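Local atomic coordinates of EGF family domain-containing protein (Toxoplasma gondii, PDB entry 4Z80), a protein that probably takes part in the moving junction during host-cell invasion, as an AMA-family surface antigen (AMA4) that binds a peptide of its RON2-type partner TgRON2L1. Residues A[297-300]-A[301-305]. Numbering follows the deposited sequence.
Sequences QDFR and SSTCA
The ring of F299 packs against the turn made by S301 to C304. The backbone N of S301 lies over one face, 4.3 Å above the plane and offset toward the rim. The CB of C304 and the OG1 of T303 come to the ring obliquely. The tightest approaches are F299 CE2 to C304 CB at 3.4 Å and F299 CE1 to S301 OG, also 3.4 Å. T303 OG1 is nearest to CZ. F299 CG stands anti to the backbone N (chi1 -172°), which carries the ring forward to meet residues two to five places on. The C304 sulfur SG is farther off, 5.5 Å from the F299 ring centroid and 31° from its normal, an oblique sulfur-aromatic contact. SG also packs against R300 CA, and it is disulfide-bonded to C317.

The guanidinium of R300 meets D298 side-on. R300 NE donates to D298 OD1 at 3.0 Å, tilted slightly out of the guanidinium plane. R300 NH2 forms the salt bridge to D298 OD2, 2.8 Å long, in that plane and nearly straight, at 164°. Both oxygens use their syn lone pairs, so the two bonds fix how the carboxylate is turned. The R300 chain bends at chi3, which sets its guanidinium edge-on beside the D298 carboxylate. This carboxylate may also offset the charge of R319, which lies close to R300 NH1.

S301 O accepts the backbone N-H of C304, with N to O at 3.0 Å, and also a bond from R107 NE. R107 NH2 binds C304 O, so one arginine holds both ends of the turn. The arrangement is a type I beta turn packed on an aromatic ring and tied by the C304-C317 disulfide, within the PAN-clan AMA1 family region, in the loop between strands 289-291 and 318-321.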
loop_
_atom_site.group_PDB
_atom_site.type_symbol
_atom_site.label_atom_id
_atom_site.label_comp_id
_atom_site.label_asym_id
_atom_site.label_seq_id
_atom_site.Cartn_x
_atom_site.Cartn_y
_atom_site.Cartn_z
ATOM N N GLN A 297 -4.287 6.113 6.931
ATOM C CA GLN A 297 -5.340 5.813 5.963
ATOM C C GLN A 297 -6.599 6.668 6.144
ATOM O O GLN A 297 -7.383 6.815 5.217
ATOM C CB GLN A 297 -5.687 4.329 6.047
ATOM C CG GLN A 297 -4.591 3.435 5.470
ATOM C CD GLN A 297 -4.493 2.115 6.198
ATOM O OE1 GLN A 297 -5.358 1.254 6.055
ATOM N NE2 GLN A 297 -3.463 1.967 7.020
ATOM N N ASP A 298 -6.772 7.247 7.331
ATOM C CA ASP A 298 -7.934 8.091 7.631
ATOM C C ASP A 298 -7.507 9.183 8.598
ATOM O O ASP A 298 -6.877 8.895 9.611
ATOM C CB ASP A 298 -9.071 7.251 8.232
ATOM C CG ASP A 298 -10.405 7.986 8.269
ATOM O OD1 ASP A 298 -10.584 8.873 9.125
ATOM O OD2 ASP A 298 -11.295 7.642 7.460
ATOM N N PHE A 299 -7.856 10.427 8.294
ATOM C CA PHE A 299 -7.593 11.547 9.195
ATOM C C PHE A 299 -8.703 12.555 8.971
ATOM O O PHE A 299 -8.928 12.996 7.847
ATOM C CB PHE A 299 -6.217 12.168 8.941
ATOM C CG PHE A 299 -5.815 13.214 9.960
ATOM C CD1 PHE A 299 -5.867 12.930 11.314
ATOM C CD2 PHE A 299 -5.362 14.461 9.563
ATOM C CE1 PHE A 299 -5.492 13.875 12.251
ATOM C CE2 PHE A 299 -4.984 15.411 10.499
ATOM C CZ PHE A 299 -5.053 15.115 11.846
ATOM N N ARG A 300 -9.439 12.881 10.028
ATOM C CA ARG A 300 -10.610 13.740 9.891
ATOM C C ARG A 300 -10.821 14.589 11.144
ATOM O O ARG A 300 -11.926 15.074 11.391
ATOM C CB ARG A 300 -11.858 12.903 9.599
ATOM C CG ARG A 300 -12.221 11.921 10.697
ATOM C CD ARG A 300 -13.486 11.143 10.360
ATOM N NE ARG A 300 -13.272 10.120 9.341
ATOM C CZ ARG A 300 -14.248 9.429 8.764
ATOM N NH1 ARG A 300 -15.513 9.660 9.096
ATOM N NH2 ARG A 300 -13.955 8.510 7.851
ATOM N N SER A 301 -9.754 14.773 11.913
ATOM C CA SER A 301 -9.767 15.646 13.086
ATOM C C SER A 301 -10.030 17.101 12.745
ATOM O O SER A 301 -9.874 17.520 11.604
ATOM C CB SER A 301 -8.427 15.551 13.806
ATOM O OG SER A 301 -8.182 14.227 14.228
ATOM N N SER A 302 -10.389 17.881 13.761
ATOM C CA SER A 302 -10.641 19.299 13.576
ATOM C C SER A 302 -9.419 20.046 13.053
ATOM O O SER A 302 -9.552 21.127 12.488
ATOM C CB SER A 302 -11.091 19.930 14.889
ATOM O OG SER A 302 -10.098 19.783 15.872
ATOM N N THR A 303 -8.239 19.458 13.235
ATOM C CA THR A 303 -6.994 20.066 12.785
ATOM C C THR A 303 -6.575 19.648 11.379
ATOM O O THR A 303 -5.568 20.143 10.874
ATOM C CB THR A 303 -5.839 19.709 13.727
ATOM O OG1 THR A 303 -5.741 18.285 13.832
ATOM C CG2 THR A 303 -6.060 20.308 15.108
ATOM N N CYS A 304 -7.319 18.748 10.745
ATOM C CA CYS A 304 -6.910 18.267 9.426
ATOM C C CYS A 304 -7.113 19.379 8.399
ATOM O O CYS A 304 -8.046 20.176 8.502
ATOM C CB CYS A 304 -7.663 16.989 9.023
ATOM S SG CYS A 304 -9.423 17.127 8.568
ATOM N N ALA A 305 -6.212 19.437 7.423
ATOM C CA ALA A 305 -6.300 20.419 6.350
ATOM C C ALA A 305 -7.242 19.937 5.256
ATOM O O ALA A 305 -7.079 18.840 4.729
ATOM C CB ALA A 305 -4.914 20.699 5.772
#